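Local coordinates for protein putative 2,5-diketo-D-gluconic acid reductase B (PDB 3UP8) that probably reduces methylglyoxal to hydroxyacetone with NADPH, as an NADP-dependent member of the aldo/keto reductase family built on a TIM barrel, at residues 64-69 with 92-97; 71-76 with 114-119; 227-232 with 264-269. All coordinates share one frame; numbering follows the deposited sequence.

Contact 1: residues 64-69 with 92-97; sequences VDTAQI and LTTKVW
V64 pairs with L92 and D65 with T93 in parallel fashion. The carbonyl oxygen of V64 takes the N-H of T93 (V64 O to T93 N, 3.0 Å). The V64 and L92 side chains point out of the barrel, V64 onto V76, L92 onto V76 and L117. D65 and T93 turn to the opposite face. D65 is gripped at both oxygens. D65 OD1 receives K95 NZ on its syn side in a short salt bridge of 2.5 Å. D65 OD2 accepts from a water that also bonds to T93 OG1. The K95 chain runs extended and then bends at its last torsion (chi4 73°), which turns NZ to D65 and T66. Just past the strand, T66 N bonds to T93 O at 2.9 Å. T66 O takes K95 NZ at 2.9 Å, from above the carbonyl plane, 59° out of it. The OG1 of T66 is held by N72.

These strands belong to a beta-alpha-beta unit of the TIM barrel, 63-65 and 91-96 joined by helix 73-83. K95 NZ also bonds to Y70 OH, the predicted proton donor. K95 is predicted to lower the pKa of that tyrosine, and the D65, Y70, K95 and H128 grouping is consistent with the family's catalytic tetrad.

A67 presses its methyl on the K95 chain (A67 CB to K95 CB, 3.8 Å). Q68 N bonds to K95 O in the carbonyl plane. The Q68 amide reaches along segment 92-97, and Q68 OE1 accepts W97 N at 2.9 Å. N100 also donates to OE1, while NE2 bonds to S109 and S113. I69 lies over one face of the W97 indole. I69 CD1 sits 3.6 Å from the centroid of the W97 five-membered ring, 12° off the normal, a CH-pi contact.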
ATOM      1  N   VAL A  64       4.437  -6.780   3.910  1.00 13.77           N
ATOM      2  CA  VAL A  64       4.573  -5.823   5.000  1.00 13.81           C
ATOM      3  C   VAL A  64       4.999  -4.475   4.420  1.00 13.93           C
ATOM      4  O   VAL A  64       5.932  -4.418   3.622  1.00 13.62           O
ATOM      5  CB  VAL A  64       5.618  -6.268   6.055  1.00 13.21           C
ATOM      6  CG1 VAL A  64       5.700  -5.236   7.171  1.00 12.07           C
ATOM      7  CG2 VAL A  64       5.256  -7.658   6.638  1.00 13.53           C
ATOM      8  N   ASP A  65       4.290  -3.423   4.823  1.00 14.02           N
ATOM      9  CA  ASP A  65       4.502  -2.073   4.306  1.00 14.81           C
ATOM     10  C   ASP A  65       4.902  -1.079   5.391  1.00 14.60           C
ATOM     11  O   ASP A  65       4.193  -0.904   6.395  1.00 15.51           O
ATOM     12  CB  ASP A  65       3.246  -1.587   3.580  1.00 15.38           C
ATOM     13  CG  ASP A  65       3.416  -0.207   2.982  1.00 16.06           C
ATOM     14  OD1 ASP A  65       3.304   0.790   3.742  1.00 16.98           O
ATOM     15  OD2 ASP A  65       3.647  -0.131   1.753  1.00 17.22           O
ATOM     16  N   THR A  66       6.029  -0.401   5.173  1.00 14.43           N
ATOM     17  CA  THR A  66       6.539   0.597   6.120  1.00 13.21           C
ATOM     18  C   THR A  66       7.105   1.815   5.354  1.00 13.22           C
ATOM     19  O   THR A  66       6.908   1.923   4.136  1.00 12.69           O
ATOM     20  CB  THR A  66       7.552  -0.058   7.113  1.00 13.45           C
ATOM     21  OG1 THR A  66       7.905   0.862   8.156  1.00 13.94           O
ATOM     22  CG2 THR A  66       8.811  -0.552   6.377  1.00 14.02           C
ATOM     23  N   ALA A  67       7.747   2.744   6.066  1.00 12.64           N
ATOM     24  CA  ALA A  67       8.260   3.984   5.476  1.00 13.28           C
ATOM     25  C   ALA A  67       9.324   4.550   6.390  1.00 13.58           C
ATOM     26  O   ALA A  67       9.277   4.335   7.591  1.00 13.97           O
ATOM     27  CB  ALA A  67       7.144   5.007   5.304  1.00 12.74           C
ATOM     28  N   GLN A  68      10.267   5.289   5.827  1.00 13.90           N
ATOM     29  CA  GLN A  68      11.271   5.974   6.639  1.00 14.66           C
ATOM     30  C   GLN A  68      10.621   6.870   7.693  1.00 15.58           C
ATOM     31  O   GLN A  68      11.002   6.823   8.867  1.00 15.99           O
ATOM     32  CB  GLN A  68      12.212   6.785   5.748  1.00 13.98           C
ATOM     33  CG  GLN A  68      13.160   5.910   4.962  1.00 12.71           C
ATOM     34  CD  GLN A  68      13.931   6.653   3.870  1.00  9.87           C
ATOM     35  OE1 GLN A  68      13.733   7.846   3.633  1.00 11.74           O
ATOM     36  NE2 GLN A  68      14.835   5.938   3.224  1.00 11.37           N
ATOM     37  N   ILE A  69       9.603   7.628   7.288  1.00 16.02           N
ATOM     38  CA  ILE A  69       8.969   8.624   8.173  1.00 16.76           C
ATOM     39  C   ILE A  69       8.134   8.031   9.296  1.00 17.48           C
ATOM     40  O   ILE A  69       7.915   8.709  10.300  1.00 17.68           O
ATOM     41  CB  ILE A  69       8.119   9.669   7.397  1.00 16.80           C
ATOM     42  CG1 ILE A  69       7.840  10.909   8.261  1.00 18.33           C
ATOM     43  CG2 ILE A  69       6.801   9.061   6.899  1.00 17.11           C
ATOM     44  CD1 ILE A  69       9.087  11.680   8.692  1.00 18.95           C
ATOM     45  N   LEU A  92       8.431  -6.958   1.073  1.00 13.86           N
ATOM     46  CA  LEU A  92       8.694  -5.866   2.005  1.00 13.41           C
ATOM     47  C   LEU A  92       8.823  -4.545   1.264  1.00 12.70           C
ATOM     48  O   LEU A  92       9.629  -4.423   0.360  1.00 12.59           O
ATOM     49  CB  LEU A  92       9.944  -6.163   2.868  1.00 13.31           C
ATOM     50  CG  LEU A  92      10.446  -5.069   3.842  1.00 14.31           C
ATOM     51  CD1 LEU A  92       9.434  -4.711   4.954  1.00 13.43           C
ATOM     52  CD2 LEU A  92      11.813  -5.430   4.452  1.00 12.52           C
ATOM     53  N   THR A  93       8.023  -3.564   1.671  1.00 12.25           N
ATOM     54  CA  THR A  93       8.011  -2.250   1.051  1.00 12.43           C
ATOM     55  C   THR A  93       8.450  -1.190   2.041  1.00 12.78           C
ATOM     56  O   THR A  93       7.978  -1.187   3.177  1.00 12.95           O
ATOM     57  CB  THR A  93       6.572  -1.907   0.631  1.00 12.69           C
ATOM     58  OG1 THR A  93       6.131  -2.884  -0.313  1.00 13.68           O
ATOM     59  CG2 THR A  93       6.466  -0.481   0.025  1.00 12.94           C
ATOM     60  N   THR A  94       9.350  -0.299   1.627  1.00 11.80           N
ATOM     61  CA  THR A  94       9.532   0.958   2.368  1.00 12.49           C
ATOM     62  C   THR A  94       9.446   2.160   1.427  1.00 12.46           C
ATOM     63  O   THR A  94       9.253   2.001   0.214  1.00 12.43           O
ATOM     64  CB  THR A  94      10.787   0.961   3.312  1.00 12.20           C
ATOM     65  OG1 THR A  94      10.684   2.053   4.240  1.00 12.17           O
ATOM     66  CG2 THR A  94      12.113   1.038   2.522  1.00 13.56           C
ATOM     67  N   LYS A  95       9.540   3.359   1.995  1.00 13.03           N
ATOM     68  CA  LYS A  95       9.324   4.591   1.244  1.00 13.42           C
ATOM     69  C   LYS A  95      10.387   5.611   1.619  1.00 13.45           C
ATOM     70  O   LYS A  95      10.701   5.795   2.798  1.00 12.81           O
ATOM     71  CB  LYS A  95       7.936   5.172   1.557  1.00 13.55           C
ATOM     72  CG  LYS A  95       6.790   4.155   1.457  1.00 14.70           C
ATOM     73  CD  LYS A  95       5.428   4.798   1.704  1.00 14.01           C
ATOM     74  CE  LYS A  95       4.322   3.753   1.849  1.00 14.54           C
ATOM     75  NZ  LYS A  95       4.368   2.992   3.155  1.00 12.37           N
ATOM     76  N   VAL A  96      10.930   6.277   0.608  1.00 13.14           N
ATOM     77  CA  VAL A  96      11.868   7.384   0.827  1.00 12.26           C
ATOM     78  C   VAL A  96      11.127   8.666   1.210  1.00 12.91           C
ATOM     79  O   VAL A  96      10.255   9.129   0.477  1.00 12.98           O
ATOM     80  CB  VAL A  96      12.732   7.623  -0.424  1.00 12.21           C
ATOM     81  CG1 VAL A  96      13.736   8.736  -0.187  1.00 10.70           C
ATOM     82  CG2 VAL A  96      13.413   6.337  -0.821  1.00 10.77           C
ATOM     83  N   TRP A  97      11.478   9.212   2.371  1.00 13.00           N
ATOM     84  CA  TRP A  97      10.893  10.443   2.879  1.00 13.81           C
ATOM     85  C   TRP A  97      11.430  11.622   2.078  1.00 14.19           C
ATOM     86  O   TRP A  97      12.580  11.614   1.619  1.00 14.04           O
ATOM     87  CB  TRP A  97      11.216  10.633   4.367  1.00 14.50           C
ATOM     88  CG  TRP A  97      10.567  11.873   4.965  1.00 14.71           C
ATOM     89  CD1 TRP A  97      11.198  12.906   5.601  1.00 16.85           C
ATOM     90  CD2 TRP A  97       9.174  12.199   4.951  1.00 15.10           C
ATOM     91  NE1 TRP A  97      10.280  13.850   5.993  1.00 16.58           N
ATOM     92  CE2 TRP A  97       9.030  13.445   5.601  1.00 16.28           C
ATOM     93  CE3 TRP A  97       8.027  11.555   4.452  1.00 16.78           C
ATOM     94  CZ2 TRP A  97       7.787  14.062   5.771  1.00 17.72           C
ATOM     95  CZ3 TRP A  97       6.781  12.171   4.624  1.00 18.47           C
ATOM     96  CH2 TRP A  97       6.677  13.412   5.278  1.00 17.55           C
TER
HETATM   97  O   HOH W   1       3.378  -1.985  -0.206  1.00 13.17           O
HETATM   98  O   HOH W   2       8.992   7.981   4.534  1.00 12.73           O

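Contact 2: residues 71-76 with 114-119; sequences GNEAEV and LRKLRT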
ATOM      1  N   GLY A  71       8.973   5.797  11.326  1.00 18.65           N
ATOM      2  CA  GLY A  71       9.835   5.580  12.487  1.00 19.58           C
ATOM      3  C   GLY A  71       9.754   4.183  13.087  1.00 19.75           C
ATOM      4  O   GLY A  71      10.183   3.964  14.211  1.00 19.89           O
ATOM      5  N   ASN A  72       9.204   3.222  12.351  1.00 19.55           N
ATOM      6  CA  ASN A  72       9.091   1.858  12.889  1.00 19.38           C
ATOM      7  C   ASN A  72       9.784   0.782  12.045  1.00 19.23           C
ATOM      8  O   ASN A  72       9.534  -0.414  12.233  1.00 18.71           O
ATOM      9  CB  ASN A  72       7.615   1.505  13.120  1.00 19.69           C
ATOM     10  CG  ASN A  72       6.766   1.676  11.860  1.00 19.89           C
ATOM     11  OD1 ASN A  72       7.277   1.615  10.743  1.00 20.53           O
ATOM     12  ND2 ASN A  72       5.467   1.892  12.040  1.00 19.47           N
ATOM     13  N   GLU A  73      10.664   1.198  11.130  1.00 17.99           N
ATOM     14  CA  GLU A  73      11.386   0.228  10.285  1.00 17.62           C
ATOM     15  C   GLU A  73      12.201  -0.774  11.105  1.00 17.41           C
ATOM     16  O   GLU A  73      12.231  -1.974  10.784  1.00 16.56           O
ATOM     17  CB  GLU A  73      12.325   0.936   9.305  1.00 17.61           C
ATOM     18  CG  GLU A  73      11.650   1.527   8.071  1.00 17.30           C
ATOM     19  CD  GLU A  73      12.614   2.401   7.262  1.00 20.92           C
ATOM     20  OE1 GLU A  73      13.380   3.190   7.881  1.00 20.38           O
ATOM     21  OE2 GLU A  73      12.620   2.285   6.015  1.00 18.68           O
ATOM     22  N   ALA A  74      12.863  -0.283  12.158  1.00 17.37           N
ATOM     23  CA  ALA A  74      13.646  -1.147  13.046  1.00 17.93           C
ATOM     24  C   ALA A  74      12.818  -2.321  13.592  1.00 18.02           C
ATOM     25  O   ALA A  74      13.267  -3.471  13.590  1.00 18.12           O
ATOM     26  CB  ALA A  74      14.266  -0.323  14.207  1.00 18.62           C
ATOM     27  N   GLU A  75      11.602  -2.027  14.028  1.00 18.12           N
ATOM     28  CA  GLU A  75      10.739  -3.039  14.633  1.00 18.68           C
ATOM     29  C   GLU A  75      10.166  -3.972  13.569  1.00 18.08           C
ATOM     30  O   GLU A  75      10.005  -5.166  13.821  1.00 17.61           O
ATOM     31  CB  GLU A  75       9.641  -2.361  15.465  1.00 19.80           C
ATOM     32  CG  GLU A  75      10.188  -1.644  16.722  1.00 21.88           C
ATOM     33  CD  GLU A  75      10.636  -0.202  16.491  1.00 27.30           C
ATOM     34  OE1 GLU A  75      10.736   0.255  15.326  1.00 27.46           O
ATOM     35  OE2 GLU A  75      10.896   0.495  17.501  1.00 28.95           O
ATOM     36  N   VAL A  76       9.877  -3.438  12.374  1.00 16.81           N
ATOM     37  CA  VAL A  76       9.496  -4.281  11.245  1.00 16.48           C
ATOM     38  C   VAL A  76      10.599  -5.304  10.973  1.00 16.71           C
ATOM     39  O   VAL A  76      10.316  -6.492  10.842  1.00 17.12           O
ATOM     40  CB  VAL A  76       9.181  -3.462   9.948  1.00 16.50           C
ATOM     41  CG1 VAL A  76       9.071  -4.389   8.734  1.00 16.14           C
ATOM     42  CG2 VAL A  76       7.884  -2.666  10.113  1.00 15.73           C
ATOM     43  N   LEU A 114      17.862  -0.203   5.127  1.00 14.26           N
ATOM     44  CA  LEU A 114      18.248  -1.608   5.065  1.00 14.81           C
ATOM     45  C   LEU A 114      18.945  -2.083   6.348  1.00 15.05           C
ATOM     46  O   LEU A 114      18.794  -3.243   6.763  1.00 14.55           O
ATOM     47  CB  LEU A 114      19.081  -1.871   3.817  1.00 14.66           C
ATOM     48  CG  LEU A 114      18.266  -1.719   2.511  1.00 14.36           C
ATOM     49  CD1 LEU A 114      19.163  -1.859   1.283  1.00 16.03           C
ATOM     50  CD2 LEU A 114      17.181  -2.758   2.455  1.00 11.62           C
ATOM     51  N   ARG A 115      19.674  -1.177   6.989  1.00 15.21           N
ATOM     52  CA  ARG A 115      20.247  -1.496   8.297  1.00 15.75           C
ATOM     53  C   ARG A 115      19.140  -1.743   9.316  1.00 16.06           C
ATOM     54  O   ARG A 115      19.238  -2.697  10.105  1.00 16.66           O
ATOM     55  CB  ARG A 115      21.209  -0.408   8.784  1.00 15.80           C
ATOM     56  CG  ARG A 115      22.516  -0.358   7.990  1.00 16.33           C
ATOM     57  CD  ARG A 115      23.566   0.568   8.625  1.00 18.38           C
ATOM     58  NE  ARG A 115      23.330   1.983   8.336  1.00 16.83           N
ATOM     59  CZ  ARG A 115      23.736   2.607   7.228  1.00 16.29           C
ATOM     60  NH1 ARG A 115      24.411   1.957   6.286  1.00 13.57           N
ATOM     61  NH2 ARG A 115      23.467   3.897   7.067  1.00 16.67           N
ATOM     62  N   LYS A 116      18.108  -0.888   9.318  1.00 15.79           N
ATOM     63  CA  LYS A 116      16.991  -1.024  10.263  1.00 16.30           C
ATOM     64  C   LYS A 116      16.162  -2.276   9.975  1.00 16.33           C
ATOM     65  O   LYS A 116      15.744  -2.990  10.898  1.00 16.01           O
ATOM     66  CB  LYS A 116      16.093   0.224  10.268  1.00 17.06           C
ATOM     67  CG  LYS A 116      16.798   1.519  10.724  1.00 19.25           C
ATOM     68  CD  LYS A 116      15.765   2.595  11.027  1.00 26.20           C
ATOM     69  CE  LYS A 116      16.382   3.827  11.696  1.00 30.28           C
ATOM     70  NZ  LYS A 116      16.776   4.887  10.705  1.00 33.03           N
ATOM     71  N   LEU A 117      15.955  -2.548   8.687  1.00 15.18           N
ATOM     72  CA  LEU A 117      15.128  -3.675   8.248  1.00 14.39           C
ATOM     73  C   LEU A 117      15.850  -5.028   8.288  1.00 14.06           C
ATOM     74  O   LEU A 117      15.231  -6.072   8.044  1.00 13.19           O
ATOM     75  CB  LEU A 117      14.563  -3.402   6.845  1.00 13.50           C
ATOM     76  CG  LEU A 117      13.560  -2.242   6.785  1.00 13.43           C
ATOM     77  CD1 LEU A 117      13.342  -1.842   5.313  1.00 14.01           C
ATOM     78  CD2 LEU A 117      12.232  -2.620   7.444  1.00 11.67           C
ATOM     79  N   ARG A 118      17.151  -5.003   8.593  1.00 13.95           N
ATOM     80  CA  ARG A 118      17.966  -6.218   8.713  1.00 15.09           C
ATOM     81  C   ARG A 118      17.902  -7.133   7.485  1.00 15.72           C
ATOM     82  O   ARG A 118      17.754  -8.363   7.586  1.00 15.79           O
ATOM     83  CB  ARG A 118      17.642  -6.976  10.020  1.00 15.39           C
ATOM     84  CG  ARG A 118      17.981  -6.149  11.259  1.00 15.23           C
ATOM     85  CD  ARG A 118      17.865  -6.947  12.562  1.00 18.03           C
ATOM     86  NE  ARG A 118      18.259  -6.113  13.701  1.00 17.69           N
ATOM     87  CZ  ARG A 118      17.887  -6.319  14.962  1.00 20.40           C
ATOM     88  NH1 ARG A 118      17.108  -7.348  15.284  1.00 18.76           N
ATOM     89  NH2 ARG A 118      18.295  -5.482  15.905  1.00 20.08           N
ATOM     90  N   THR A 119      18.003  -6.517   6.313  1.00 15.61           N
ATOM     91  CA  THR A 119      17.990  -7.253   5.049  1.00 16.23           C
ATOM     92  C   THR A 119      18.807  -6.455   4.029  1.00 16.19           C
ATOM     93  O   THR A 119      18.982  -5.252   4.195  1.00 16.13           O
ATOM     94  CB  THR A 119      16.541  -7.538   4.548  1.00 16.49           C
ATOM     95  OG1 THR A 119      16.584  -8.188   3.265  1.00 17.75           O
ATOM     96  CG2 THR A 119      15.710  -6.243   4.445  1.00 16.05           C
TER
HETATM   97  O   HOH W   3      15.312   4.882   8.097  1.00 22.13           O
HETATM   98  O   HOH W   4      15.930  -3.693  13.576  1.00 25.26           O
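The E73 carboxylate comes against the K116 chain, with E73 OE1 4.0 Å from K116 CD. Its charge does not touch the ammonium group directly. A water bridges them: it donates to E73 OE1 and accepts from K116 NZ. E73 OE1 and K116 NZ themselves stand 4.7 Å apart. The other oxygen, E73 OE2, is hydrogen-bonded to T94 and S113, so both oxygens have partners and the carboxylate is unlikely to swing freely. The second flat group is the R118 guanidinium. A water lies over one of its faces, offset toward the rim, and R118 NH1 bonds to Q81. The same water donates to A74 O and K116 O, and so ties the two backbones together.

Between the two waters the segments meet mainly through carbon atoms, some of them against backbone oxygens. The side chains of E73 and K116 cross at a slant, CB against CB. K116 CG lies anti to its carbonyl carbon (chi1 -63°), and the chain beyond it passes E73 CB. A74 offers its CA hydrogen to K116 O, 3.5 Å from A74 CA and nearly straight at 162°. On the buried side L117 takes over. L117 CD2 sits 3.4 Å from E73 O and 3.8 Å from V76 CG1, and the V76 and L117 side chains lie alongside, pointing the same way. Both also touch L92 of strand 91-96.

The first turn of helix 73-83 is thus packed on the last turn of helix 103-117. They are successive helices of the outer layer of the TIM barrel, resting on strand 91-96.

Contact 3: residues 227-232 with 264-269; sequences HGKTAA and FDFALT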
ATOM      1  N   HIS A 227     -23.514 -11.300   4.170  1.00 37.37           N
ATOM      2  CA  HIS A 227     -22.416 -12.256   3.937  1.00 36.54           C
ATOM      3  C   HIS A 227     -21.837 -12.842   5.221  1.00 36.48           C
ATOM      4  O   HIS A 227     -20.891 -13.637   5.177  1.00 36.95           O
ATOM      5  CB  HIS A 227     -21.282 -11.587   3.146  1.00 36.41           C
ATOM      6  CG  HIS A 227     -21.670 -11.158   1.770  1.00 34.68           C
ATOM      7  ND1 HIS A 227     -21.783 -12.042   0.721  1.00 34.04           N
ATOM      8  CD2 HIS A 227     -21.950  -9.935   1.264  1.00 34.10           C
ATOM      9  CE1 HIS A 227     -22.128 -11.386  -0.372  1.00 32.49           C
ATOM     10  NE2 HIS A 227     -22.241 -10.106  -0.069  1.00 34.27           N
ATOM     11  N   GLY A 228     -22.388 -12.446   6.361  1.00 35.87           N
ATOM     12  CA  GLY A 228     -21.829 -12.831   7.655  1.00 35.23           C
ATOM     13  C   GLY A 228     -20.519 -12.118   7.941  1.00 34.67           C
ATOM     14  O   GLY A 228     -19.698 -12.605   8.720  1.00 34.88           O
ATOM     15  N   LYS A 229     -20.343 -10.944   7.336  1.00 34.08           N
ATOM     16  CA  LYS A 229     -19.097 -10.178   7.425  1.00 33.09           C
ATOM     17  C   LYS A 229     -19.319  -8.793   8.059  1.00 32.89           C
ATOM     18  O   LYS A 229     -20.438  -8.289   8.079  1.00 33.16           O
ATOM     19  CB  LYS A 229     -18.464 -10.048   6.028  1.00 32.87           C
ATOM     20  CG  LYS A 229     -17.997 -11.378   5.376  1.00 31.47           C
ATOM     21  CD  LYS A 229     -16.916 -12.074   6.211  1.00 30.38           C
ATOM     22  CE  LYS A 229     -16.321 -13.305   5.520  1.00 28.66           C
ATOM     23  NZ  LYS A 229     -15.119 -13.790   6.276  1.00 27.40           N
ATOM     24  N   THR A 230     -18.261  -8.193   8.600  1.00 32.10           N
ATOM     25  CA  THR A 230     -18.356  -6.845   9.173  1.00 30.93           C
ATOM     26  C   THR A 230     -18.319  -5.795   8.072  1.00 30.23           C
ATOM     27  O   THR A 230     -17.918  -6.086   6.941  1.00 30.10           O
ATOM     28  CB  THR A 230     -17.215  -6.545  10.179  1.00 31.38           C
ATOM     29  OG1 THR A 230     -15.939  -6.688   9.530  1.00 31.31           O
ATOM     30  CG2 THR A 230     -17.287  -7.462  11.397  1.00 31.60           C
ATOM     31  N   ALA A 231     -18.749  -4.578   8.399  1.00 29.04           N
ATOM     32  CA  ALA A 231     -18.618  -3.435   7.491  1.00 28.16           C
ATOM     33  C   ALA A 231     -17.157  -3.254   7.010  1.00 27.51           C
ATOM     34  O   ALA A 231     -16.917  -2.906   5.859  1.00 26.91           O
ATOM     35  CB  ALA A 231     -19.122  -2.154   8.178  1.00 27.64           C
ATOM     36  N   ALA A 232     -16.212  -3.504   7.912  1.00 26.93           N
ATOM     37  CA  ALA A 232     -14.787  -3.381   7.632  1.00 27.00           C
ATOM     38  C   ALA A 232     -14.346  -4.359   6.549  1.00 26.87           C
ATOM     39  O   ALA A 232     -13.636  -3.976   5.610  1.00 26.82           O
ATOM     40  CB  ALA A 232     -13.992  -3.595   8.894  1.00 26.73           C
ATOM     41  N   PHE A 264     -11.143 -13.230   1.686  1.00 32.40           N
ATOM     42  CA  PHE A 264     -11.123 -13.992   0.441  1.00 33.40           C
ATOM     43  C   PHE A 264     -12.132 -15.140   0.496  1.00 34.81           C
ATOM     44  O   PHE A 264     -12.227 -15.941  -0.436  1.00 34.94           O
ATOM     45  CB  PHE A 264      -9.695 -14.448   0.095  1.00 33.02           C
ATOM     46  CG  PHE A 264      -8.714 -13.307  -0.011  1.00 31.44           C
ATOM     47  CD1 PHE A 264      -8.673 -12.514  -1.153  1.00 30.42           C
ATOM     48  CD2 PHE A 264      -7.866 -12.999   1.051  1.00 30.84           C
ATOM     49  CE1 PHE A 264      -7.791 -11.435  -1.250  1.00 29.56           C
ATOM     50  CE2 PHE A 264      -6.976 -11.920   0.965  1.00 31.00           C
ATOM     51  CZ  PHE A 264      -6.942 -11.137  -0.190  1.00 30.04           C
ATOM     52  N   ASP A 265     -12.886 -15.176   1.600  1.00 36.30           N
ATOM     53  CA  ASP A 265     -14.012 -16.095   1.839  1.00 37.78           C
ATOM     54  C   ASP A 265     -15.192 -15.861   0.913  1.00 37.56           C
ATOM     55  O   ASP A 265     -15.893 -16.797   0.534  1.00 38.26           O
ATOM     56  CB  ASP A 265     -14.564 -15.871   3.250  1.00 38.31           C
ATOM     57  CG  ASP A 265     -13.737 -16.516   4.326  1.00 40.72           C
ATOM     58  OD1 ASP A 265     -12.567 -16.884   4.071  1.00 44.03           O
ATOM     59  OD2 ASP A 265     -14.269 -16.639   5.452  1.00 42.39           O
ATOM     60  N   PHE A 266     -15.444 -14.598   0.600  1.00 37.25           N
ATOM     61  CA  PHE A 266     -16.692 -14.209  -0.041  1.00 36.83           C
ATOM     62  C   PHE A 266     -16.433 -13.272  -1.193  1.00 36.45           C
ATOM     63  O   PHE A 266     -15.292 -12.865  -1.423  1.00 36.46           O
ATOM     64  CB  PHE A 266     -17.637 -13.563   0.984  1.00 36.94           C
ATOM     65  CG  PHE A 266     -17.195 -12.189   1.470  1.00 36.73           C
ATOM     66  CD1 PHE A 266     -17.963 -11.058   1.184  1.00 36.96           C
ATOM     67  CD2 PHE A 266     -16.034 -12.033   2.227  1.00 35.19           C
ATOM     68  CE1 PHE A 266     -17.572  -9.791   1.633  1.00 36.31           C
ATOM     69  CE2 PHE A 266     -15.633 -10.773   2.679  1.00 35.69           C
ATOM     70  CZ  PHE A 266     -16.407  -9.654   2.388  1.00 35.26           C
ATOM     71  N   ALA A 267     -17.493 -12.955  -1.929  1.00 35.93           N
ATOM     72  CA  ALA A 267     -17.436 -11.969  -2.993  1.00 35.38           C
ATOM     73  C   ALA A 267     -18.660 -11.061  -2.908  1.00 35.55           C
ATOM     74  O   ALA A 267     -19.718 -11.481  -2.432  1.00 35.03           O
ATOM     75  CB  ALA A 267     -17.361 -12.649  -4.345  1.00 35.35           C
ATOM     76  N   LEU A 268     -18.504  -9.810  -3.336  1.00 35.32           N
ATOM     77  CA  LEU A 268     -19.632  -8.889  -3.424  1.00 35.63           C
ATOM     78  C   LEU A 268     -20.273  -9.013  -4.793  1.00 36.01           C
ATOM     79  O   LEU A 268     -19.583  -9.186  -5.799  1.00 35.84           O
ATOM     80  CB  LEU A 268     -19.198  -7.434  -3.185  1.00 35.45           C
ATOM     81  CG  LEU A 268     -18.523  -7.054  -1.863  1.00 34.70           C
ATOM     82  CD1 LEU A 268     -18.136  -5.580  -1.861  1.00 33.05           C
ATOM     83  CD2 LEU A 268     -19.399  -7.375  -0.674  1.00 34.37           C
ATOM     84  N   THR A 269     -21.600  -8.932  -4.821  1.00 36.79           N
ATOM     85  CA  THR A 269     -22.355  -8.945  -6.072  1.00 37.29           C
ATOM     86  C   THR A 269     -22.041  -7.682  -6.863  1.00 37.85           C
ATOM     87  O   THR A 269     -21.545  -6.702  -6.294  1.00 37.70           O
ATOM     88  CB  THR A 269     -23.891  -9.026  -5.814  1.00 37.46           C
ATOM     89  OG1 THR A 269     -24.386  -7.733  -5.451  1.00 36.84           O
ATOM     90  CG2 THR A 269     -24.210 -10.021  -4.700  1.00 36.91           C
TER
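F266 fills the tight part of this contact. K229 CG lies over the centre of its ring, 3.7 Å from the centroid and 13° off the normal, a CH-pi contact. The K229 chain bends at its second torsion (chi2 -61°), then runs on across the ring, with K229 CE 3.5 Å from F266 CD2. F266 CD1 sits over one face of the H227 imidazole, the two planes inclined at 45°. H227 CE1 comes 3.2 Å from A267 O, and H227 NE2 is bonded to E272.

The D265 side is looser and nearer to solvent. Here K229 NZ forms a salt bridge to D265 OD2 at 3.1 Å, from above the carboxylate plane. The same nitrogen bonds to A262 O. Were K229 shortened to an alanine, that face of F266 would probably lose its cover and the D265 carboxylate its positive partner.

The first segment links helix 218-227, closed at G228 by a Schellman motif, to helix 231-240, N-capped by T230. The second runs from helix 254-261 to helix 270-277, N-capped by T269. F266 also packs on R237, and L268 on I223 and W238.

Contacts 1 and 2 are mostly buried and hold neighbouring elements of the barrel. Contact 1 pairs strands 63-65 and 91-96, and contact 2 packs the helix between them on helix 103-117. The two touch directly through T94 and E73. Contact 3 is a surface contact on the opposite side of the chain's centre, its centre about 29 Å from that of contact 1, away from the predicted active site. The chemistry follows the place. Contact 1 is rich in direct backbone bonds and holds a buried ion pair. Contact 2 relies on leucine-valine packing and water bridges. Contact 3 joins loops through aromatic and CH-pi packing and a salt bridge.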